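Local coordinates for minor structural protein 5 (Lactococcus phage Tuc2009, PDB 5E7T) that is a minor structural protein of the phage, probably a baseplate component that may help bind saccharides on the host cell surface, at residues 66-71 with 158-163; 40-45 with 175-180. All coordinates share one frame; numbering follows the deposited sequence.

Contact 1. Residues 66-71 with 158-163; sequences NKDLGE and QAILNV
Lys67 and Leu161 are the hydrogen-bonded pair of a short antiparallel pairing between strand 66-68 and strand 158-163, whose axes come within 4.7 Å. Lys67 N donates to Leu161 O at 3.0 Å, and Leu161 N donates back to Lys67 O at 3.1 Å. Asn66 with Asn162 and Asp68 with Ile160 are the non-hydrogen-bonded pairs before and after it. Leu69 N adds a bond to Ala159 O at 2.9 Å, where segment 66-71 leaves the strand.

On the face of Leu161, Leu69 packs over the second strand. Its CG is anti to its own carbonyl carbon (chi1 -54°), which lays the branch across the backbone of that strand. Leu69 CD1 meets Ile160 C at 3.7 Å, and Leu69 CD2 touches Leu161 CB at 4.0 Å. Both leucines also pack on Met110. Leu161 further reaches Val56 and Met58 of the facing sheet.

The other face holds Asn66, Asp68, Ile160 and Asn162. The amide of Asn66 reaches the Ile160 branch methyl, with Asn66 OD1 3.9 Å from Ile160 CG2. Asp68 OD1 accepts Gly70 N from above the carboxylate plane, at 2.9 Å. A water donates to the same oxygen and accepts from Ala159 N. It thus bridges the two segments beyond the last direct bond.

Strand 63-68 is the outermost strand of its four-stranded sheet within this chain. An Asx turn at Asp68 ends it, at the margin of a beta-sandwich consistent with the galactose-binding-domain-like clan.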
ATOM      1  N   ASN B  66      10.967 -35.861  46.294  1.00 64.63           N
ATOM      2  CA  ASN B  66       9.793 -35.768  45.438  1.00 62.74           C
ATOM      3  C   ASN B  66      10.153 -35.490  43.976  1.00 66.83           C
ATOM      4  O   ASN B  66      11.290 -35.101  43.679  1.00 68.99           O
ATOM      5  CB  ASN B  66       8.758 -34.786  45.977  1.00 63.20           C
ATOM      6  CG  ASN B  66       9.124 -33.337  45.895  1.00 83.82           C
ATOM      7  OD1 ASN B  66       9.083 -32.723  44.826  1.00 75.27           O
ATOM      8  ND2 ASN B  66       9.385 -32.740  47.045  1.00 79.76           N
ATOM      9  N   LYS B  67       9.205 -35.768  43.066  1.00 60.29           N
ATOM     10  CA  LYS B  67       9.309 -35.508  41.627  1.00 59.02           C
ATOM     11  C   LYS B  67       7.998 -34.810  41.288  1.00 63.21           C
ATOM     12  O   LYS B  67       6.946 -35.288  41.695  1.00 62.85           O
ATOM     13  CB  LYS B  67       9.500 -36.802  40.795  1.00 59.27           C
ATOM     14  CG  LYS B  67      10.730 -37.658  41.162  1.00 70.57           C
ATOM     15  CD  LYS B  67      12.086 -37.005  40.872  1.00 80.14           C
ATOM     16  CE  LYS B  67      13.191 -37.504  41.775  1.00 86.07           C
ATOM     17  NZ  LYS B  67      14.363 -37.998  41.000  1.00 97.34           N
ATOM     18  N   ASP B  68       8.054 -33.637  40.653  1.00 60.42           N
ATOM     19  CA  ASP B  68       6.852 -32.874  40.324  1.00 59.86           C
ATOM     20  C   ASP B  68       6.018 -33.554  39.242  1.00 65.49           C
ATOM     21  O   ASP B  68       6.540 -33.873  38.154  1.00 66.63           O
ATOM     22  CB  ASP B  68       7.206 -31.424  39.942  1.00 62.35           C
ATOM     23  CG  ASP B  68       6.041 -30.508  39.612  1.00 73.49           C
ATOM     24  OD1 ASP B  68       4.932 -30.739  40.138  1.00 72.27           O
ATOM     25  OD2 ASP B  68       6.246 -29.539  38.844  1.00 84.31           O
ATOM     26  N   LEU B  69       4.720 -33.797  39.567  1.00 60.37           N
ATOM     27  CA  LEU B  69       3.736 -34.416  38.673  1.00 58.70           C
ATOM     28  C   LEU B  69       2.775 -33.358  38.124  1.00 66.39           C
ATOM     29  O   LEU B  69       1.849 -33.693  37.385  1.00 66.16           O
ATOM     30  CB  LEU B  69       2.909 -35.487  39.389  1.00 57.15           C
ATOM     31  CG  LEU B  69       3.593 -36.649  40.125  1.00 61.06           C
ATOM     32  CD1 LEU B  69       2.553 -37.549  40.713  1.00 59.23           C
ATOM     33  CD2 LEU B  69       4.471 -37.477  39.192  1.00 63.05           C
ATOM     34  N   GLY B  70       3.008 -32.096  38.484  1.00 64.53           N
ATOM     35  CA  GLY B  70       2.155 -30.971  38.122  1.00 64.20           C
ATOM     36  C   GLY B  70       1.797 -30.849  36.658  1.00 68.52           C
ATOM     37  O   GLY B  70       0.681 -30.441  36.327  1.00 69.31           O
ATOM     38  N   GLU B  71       2.731 -31.215  35.775  1.00 64.04           N
ATOM     39  CA  GLU B  71       2.557 -31.089  34.336  1.00 62.87           C
ATOM     40  C   GLU B  71       1.723 -32.217  33.747  1.00 66.62           C
ATOM     41  O   GLU B  71       1.462 -32.236  32.543  1.00 66.58           O
ATOM     42  CB  GLU B  71       3.922 -30.975  33.653  1.00 64.65           C
ATOM     43  CG  GLU B  71       4.433 -29.550  33.549  1.00 68.95           C
ATOM     44  CD  GLU B  71       5.574 -29.391  32.561  1.00101.88           C
ATOM     45  OE1 GLU B  71       6.666 -28.943  32.985  1.00112.17           O
ATOM     46  OE2 GLU B  71       5.391 -29.748  31.371  1.00 91.87           O
ATOM     47  N   GLN B 158      -0.154 -28.049  44.611  1.00 59.05           N
ATOM     48  CA  GLN B 158       0.949 -28.787  43.992  1.00 57.31           C
ATOM     49  C   GLN B 158       0.518 -30.221  43.739  1.00 60.19           C
ATOM     50  O   GLN B 158      -0.436 -30.683  44.366  1.00 59.64           O
ATOM     51  CB  GLN B 158       2.220 -28.755  44.854  1.00 58.80           C
ATOM     52  CG  GLN B 158       2.229 -29.720  46.040  1.00 62.86           C
ATOM     53  CD  GLN B 158       3.545 -29.735  46.776  1.00 71.88           C
ATOM     54  OE1 GLN B 158       4.545 -29.138  46.361  1.00 63.27           O
ATOM     55  NE2 GLN B 158       3.582 -30.441  47.883  1.00 63.26           N
ATOM     56  N   ALA B 159       1.222 -30.924  42.827  1.00 56.27           N
ATOM     57  CA  ALA B 159       0.995 -32.336  42.504  1.00 54.50           C
ATOM     58  C   ALA B 159       2.350 -33.001  42.517  1.00 59.01           C
ATOM     59  O   ALA B 159       3.212 -32.626  41.722  1.00 59.22           O
ATOM     60  CB  ALA B 159       0.361 -32.480  41.142  1.00 54.28           C
ATOM     61  N   ILE B 160       2.580 -33.928  43.472  1.00 54.51           N
ATOM     62  CA  ILE B 160       3.883 -34.582  43.582  1.00 53.25           C
ATOM     63  C   ILE B 160       3.809 -36.077  43.829  1.00 58.80           C
ATOM     64  O   ILE B 160       2.829 -36.589  44.386  1.00 58.10           O
ATOM     65  CB  ILE B 160       4.786 -33.908  44.662  1.00 55.82           C
ATOM     66  CG1 ILE B 160       4.140 -33.905  46.057  1.00 54.19           C
ATOM     67  CG2 ILE B 160       5.227 -32.527  44.253  1.00 58.75           C
ATOM     68  CD1 ILE B 160       5.047 -33.626  47.160  1.00 49.98           C
ATOM     69  N   LEU B 161       4.893 -36.763  43.449  1.00 56.62           N
ATOM     70  CA  LEU B 161       5.163 -38.147  43.788  1.00 56.36           C
ATOM     71  C   LEU B 161       6.196 -37.946  44.895  1.00 64.03           C
ATOM     72  O   LEU B 161       7.285 -37.415  44.621  1.00 66.71           O
ATOM     73  CB  LEU B 161       5.768 -38.946  42.624  1.00 55.73           C
ATOM     74  CG  LEU B 161       6.473 -40.252  43.003  1.00 59.91           C
ATOM     75  CD1 LEU B 161       5.524 -41.268  43.537  1.00 58.86           C
ATOM     76  CD2 LEU B 161       7.194 -40.833  41.829  1.00 65.68           C
ATOM     77  N   ASN B 162       5.839 -38.316  46.140  1.00 58.00           N
ATOM     78  CA  ASN B 162       6.681 -38.132  47.305  1.00 57.67           C
ATOM     79  C   ASN B 162       6.952 -39.423  48.051  1.00 62.03           C
ATOM     80  O   ASN B 162       6.122 -40.333  48.042  1.00 62.52           O
ATOM     81  CB  ASN B 162       5.980 -37.156  48.226  1.00 57.70           C
ATOM     82  CG  ASN B 162       6.765 -36.676  49.412  1.00 75.94           C
ATOM     83  OD1 ASN B 162       6.587 -37.173  50.530  1.00 66.62           O
ATOM     84  ND2 ASN B 162       7.569 -35.628  49.213  1.00 67.78           N
ATOM     85  N   VAL B 163       8.113 -39.479  48.726  1.00 58.31           N
ATOM     86  CA  VAL B 163       8.570 -40.535  49.633  1.00 57.45           C
ATOM     87  C   VAL B 163       9.542 -39.904  50.627  1.00 63.16           C
ATOM     88  O   VAL B 163      10.230 -38.944  50.277  1.00 64.40           O
ATOM     89  CB  VAL B 163       9.137 -41.810  48.955  1.00 59.78           C
ATOM     90  CG1 VAL B 163      10.475 -41.552  48.300  1.00 60.01           C
ATOM     91  CG2 VAL B 163       9.247 -42.968  49.953  1.00 59.54           C
TER
HETATM   92  O   HOH W   1       2.898 -28.903  41.312  1.00 58.70           O

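Contact 2. Residues 40-45 with 175-180; sequences EGFFKN and IRVRNP
Lys44 N donates to Gly41 O at 3.2 Å, closing the tight turn from which Phe42 and Phe43 reach Val177 and Pro180. A second, weak bond runs from Phe43 N to Glu40 O. Gly41 takes a positive phi (62°), which suits glycine. On the side of the turn remote from the strand, Lys44 NZ and Glu40 OE1 form a salt bridge at 3.3 Å.

The Phe42 ring lies flat against the proline. Pro180 CG sits over the Phe42 ring centre, 3.8 Å from the centroid and 13° off the normal, a CH-pi contact. Pro180 CB lies over the same face, 3.8 Å from Phe42 CZ. The Phe42 CG is anti to its backbone N (chi1 -169°), and this directs the ring at the proline.

These residues join the loop before strand 48-50 to the middle strand, 171-184, of the five-stranded sheet in the beta-sandwich. The chain turns a corner at Asn179, which brings Pro180 round beside Val177. Arg176 and Arg178 point away from the loop. They form salt bridges with Glu55 and Asp91, respectively.

Phe43 extends the apolar patch. Phe43 CZ touches Pro180 CD at 3.7 Å. Val177 CG1 is shared by the two aromatic rings, 4.0 Å from Phe42 CE1 and 4.0 Å from Phe43 CE1. The rings also meet each other: Phe42 CD1 stands over the centre of the Phe43 ring, 3.9 Å above its plane. Phe46 makes an edge-to-face contact with Phe43, and Val49 packs on it too.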
ATOM      1  N   GLU B  40       7.450 -36.298  29.086  1.00 60.74           N
ATOM      2  CA  GLU B  40       6.649 -35.071  29.211  1.00 60.86           C
ATOM      3  C   GLU B  40       5.374 -35.346  30.038  1.00 64.90           C
ATOM      4  O   GLU B  40       5.061 -36.496  30.338  1.00 64.94           O
ATOM      5  CB  GLU B  40       6.242 -34.522  27.823  1.00 62.35           C
ATOM      6  CG  GLU B  40       7.362 -34.038  26.917  1.00 70.73           C
ATOM      7  CD  GLU B  40       8.092 -32.777  27.333  1.00 96.33           C
ATOM      8  OE1 GLU B  40       7.564 -32.016  28.180  1.00 98.06           O
ATOM      9  OE2 GLU B  40       9.199 -32.544  26.795  1.00 90.27           O
ATOM     10  N   GLY B  41       4.639 -34.293  30.374  1.00 61.00           N
ATOM     11  CA  GLY B  41       3.390 -34.418  31.119  1.00 59.36           C
ATOM     12  C   GLY B  41       3.585 -35.023  32.479  1.00 62.08           C
ATOM     13  O   GLY B  41       4.422 -34.542  33.245  1.00 64.98           O
ATOM     14  N   PHE B  42       2.861 -36.105  32.764  1.00 55.25           N
ATOM     15  CA  PHE B  42       2.975 -36.827  34.035  1.00 54.17           C
ATOM     16  C   PHE B  42       4.407 -37.334  34.240  1.00 58.81           C
ATOM     17  O   PHE B  42       4.926 -37.259  35.353  1.00 58.11           O
ATOM     18  CB  PHE B  42       1.987 -38.012  34.076  1.00 54.85           C
ATOM     19  CG  PHE B  42       1.802 -38.684  35.426  1.00 56.02           C
ATOM     20  CD1 PHE B  42       2.639 -39.719  35.828  1.00 58.68           C
ATOM     21  CD2 PHE B  42       0.754 -38.320  36.268  1.00 57.67           C
ATOM     22  CE1 PHE B  42       2.458 -40.347  37.060  1.00 58.53           C
ATOM     23  CE2 PHE B  42       0.575 -38.949  37.501  1.00 59.52           C
ATOM     24  CZ  PHE B  42       1.427 -39.958  37.884  1.00 57.37           C
ATOM     25  N   PHE B  43       5.058 -37.797  33.155  1.00 55.63           N
ATOM     26  CA  PHE B  43       6.394 -38.384  33.232  1.00 55.54           C
ATOM     27  C   PHE B  43       7.519 -37.395  33.015  1.00 59.66           C
ATOM     28  O   PHE B  43       8.685 -37.799  32.915  1.00 61.62           O
ATOM     29  CB  PHE B  43       6.500 -39.583  32.288  1.00 56.94           C
ATOM     30  CG  PHE B  43       5.488 -40.661  32.625  1.00 57.53           C
ATOM     31  CD1 PHE B  43       5.714 -41.551  33.672  1.00 59.56           C
ATOM     32  CD2 PHE B  43       4.289 -40.755  31.931  1.00 58.22           C
ATOM     33  CE1 PHE B  43       4.784 -42.546  33.979  1.00 58.93           C
ATOM     34  CE2 PHE B  43       3.354 -41.748  32.249  1.00 59.44           C
ATOM     35  CZ  PHE B  43       3.609 -42.634  33.271  1.00 56.85           C
ATOM     36  N   LYS B  44       7.198 -36.098  33.034  1.00 53.42           N
ATOM     37  CA  LYS B  44       8.198 -35.052  32.829  1.00 53.52           C
ATOM     38  C   LYS B  44       9.432 -35.187  33.728  1.00 58.38           C
ATOM     39  O   LYS B  44      10.526 -34.985  33.231  1.00 60.59           O
ATOM     40  CB  LYS B  44       7.565 -33.650  32.957  1.00 54.36           C
ATOM     41  CG  LYS B  44       8.526 -32.485  32.776  1.00 57.23           C
ATOM     42  CD  LYS B  44       8.803 -32.148  31.312  1.00 66.75           C
ATOM     43  CE  LYS B  44       9.941 -31.175  31.150  1.00 71.26           C
ATOM     44  NZ  LYS B  44      10.206 -30.896  29.716  1.00 82.96           N
ATOM     45  N   ASN B  45       9.271 -35.562  35.016  1.00 54.09           N
ATOM     46  CA  ASN B  45      10.392 -35.639  35.953  1.00 54.32           C
ATOM     47  C   ASN B  45      10.736 -37.056  36.416  1.00 61.09           C
ATOM     48  O   ASN B  45      11.402 -37.238  37.442  1.00 62.81           O
ATOM     49  CB  ASN B  45      10.182 -34.691  37.124  1.00 51.06           C
ATOM     50  CG  ASN B  45      10.070 -33.254  36.683  1.00 68.79           C
ATOM     51  OD1 ASN B  45       8.991 -32.650  36.693  1.00 58.94           O
ATOM     52  ND2 ASN B  45      11.167 -32.694  36.213  1.00 62.43           N
ATOM     53  N   ILE B 175      11.138 -47.556  40.729  1.00 57.07           N
ATOM     54  CA  ILE B 175       9.721 -47.800  40.489  1.00 55.60           C
ATOM     55  C   ILE B 175       9.360 -47.510  39.056  1.00 62.32           C
ATOM     56  O   ILE B 175       9.868 -46.556  38.463  1.00 64.24           O
ATOM     57  CB  ILE B 175       8.843 -46.987  41.493  1.00 57.71           C
ATOM     58  CG1 ILE B 175       7.349 -47.409  41.438  1.00 57.20           C
ATOM     59  CG2 ILE B 175       9.025 -45.466  41.345  1.00 57.03           C
ATOM     60  CD1 ILE B 175       6.405 -46.680  42.412  1.00 60.25           C
ATOM     61  N   ARG B 176       8.480 -48.335  38.502  1.00 58.49           N
ATOM     62  CA  ARG B 176       7.954 -48.173  37.165  1.00 57.51           C
ATOM     63  C   ARG B 176       6.495 -47.817  37.316  1.00 62.83           C
ATOM     64  O   ARG B 176       5.805 -48.430  38.129  1.00 64.67           O
ATOM     65  CB  ARG B 176       8.154 -49.437  36.356  1.00 53.10           C
ATOM     66  CG  ARG B 176       9.601 -49.591  35.960  1.00 55.00           C
ATOM     67  CD  ARG B 176       9.829 -50.872  35.228  1.00 62.97           C
ATOM     68  NE  ARG B 176      11.193 -50.955  34.722  1.00 72.67           N
ATOM     69  CZ  ARG B 176      11.645 -51.965  33.990  1.00 76.80           C
ATOM     70  NH1 ARG B 176      10.839 -52.967  33.661  1.00 49.93           N
ATOM     71  NH2 ARG B 176      12.902 -51.979  33.572  1.00 63.85           N
ATOM     72  N   VAL B 177       6.047 -46.763  36.630  1.00 57.08           N
ATOM     73  CA  VAL B 177       4.668 -46.311  36.720  1.00 54.99           C
ATOM     74  C   VAL B 177       4.052 -46.426  35.334  1.00 61.29           C
ATOM     75  O   VAL B 177       4.556 -45.827  34.390  1.00 63.35           O
ATOM     76  CB  VAL B 177       4.596 -44.891  37.310  1.00 57.50           C
ATOM     77  CG1 VAL B 177       3.202 -44.305  37.174  1.00 56.66           C
ATOM     78  CG2 VAL B 177       5.053 -44.875  38.766  1.00 56.70           C
ATOM     79  N   ARG B 178       2.999 -47.256  35.209  1.00 56.70           N
ATOM     80  CA  ARG B 178       2.273 -47.563  33.976  1.00 55.15           C
ATOM     81  C   ARG B 178       0.788 -47.175  34.115  1.00 59.33           C
ATOM     82  O   ARG B 178       0.182 -47.388  35.161  1.00 57.99           O
ATOM     83  CB  ARG B 178       2.419 -49.059  33.656  1.00 49.93           C
ATOM     84  CG  ARG B 178       1.607 -49.552  32.478  1.00 43.97           C
ATOM     85  CD  ARG B 178       1.859 -51.022  32.247  1.00 45.18           C
ATOM     86  NE  ARG B 178       0.888 -51.877  32.925  1.00 53.38           N
ATOM     87  CZ  ARG B 178       1.005 -53.198  33.015  1.00 76.84           C
ATOM     88  NH1 ARG B 178       2.044 -53.818  32.478  1.00 64.54           N
ATOM     89  NH2 ARG B 178       0.081 -53.911  33.646  1.00 76.68           N
ATOM     90  N   ASN B 179       0.228 -46.607  33.042  1.00 56.54           N
ATOM     91  CA  ASN B 179      -1.150 -46.159  32.882  1.00 55.32           C
ATOM     92  C   ASN B 179      -1.751 -45.420  34.114  1.00 59.72           C
ATOM     93  O   ASN B 179      -2.828 -45.810  34.602  1.00 60.31           O
ATOM     94  CB  ASN B 179      -2.035 -47.309  32.458  1.00 53.46           C
ATOM     95  CG  ASN B 179      -1.603 -48.104  31.253  1.00 70.28           C
ATOM     96  OD1 ASN B 179      -1.844 -49.316  31.204  1.00 65.68           O
ATOM     97  ND2 ASN B 179      -1.017 -47.457  30.237  1.00 57.52           N
ATOM     98  N   PRO B 180      -1.108 -44.330  34.617  1.00 54.67           N
ATOM     99  CA  PRO B 180      -1.730 -43.581  35.721  1.00 53.44           C
ATOM    100  C   PRO B 180      -3.048 -42.958  35.253  1.00 57.24           C
ATOM    101  O   PRO B 180      -3.172 -42.567  34.092  1.00 58.65           O
ATOM    102  CB  PRO B 180      -0.674 -42.531  36.070  1.00 55.12           C
ATOM    103  CG  PRO B 180       0.072 -42.310  34.813  1.00 59.87           C
ATOM    104  CD  PRO B 180       0.132 -43.666  34.153  1.00 55.88           C
TER

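In the fold
Contacts 1 and 2 lie in the same beta-sandwich, with centres about 11 Å apart. Contact 1 is partly buried and holds two neighbouring strands of the four-stranded sheet together through backbone bonds, with a water at its margin. Contact 2 is fully buried where its side chains touch. It packs a loop on a strand of the five-stranded sheet, with no hydrogen bond between its segments. Strands 157-166 and 171-184 follow each other in the chain, so the second segments of both contacts are close in sequence. The first segments touch directly: Leu69 packs near the backbone of Phe42, and Glu71 near that of Gly41.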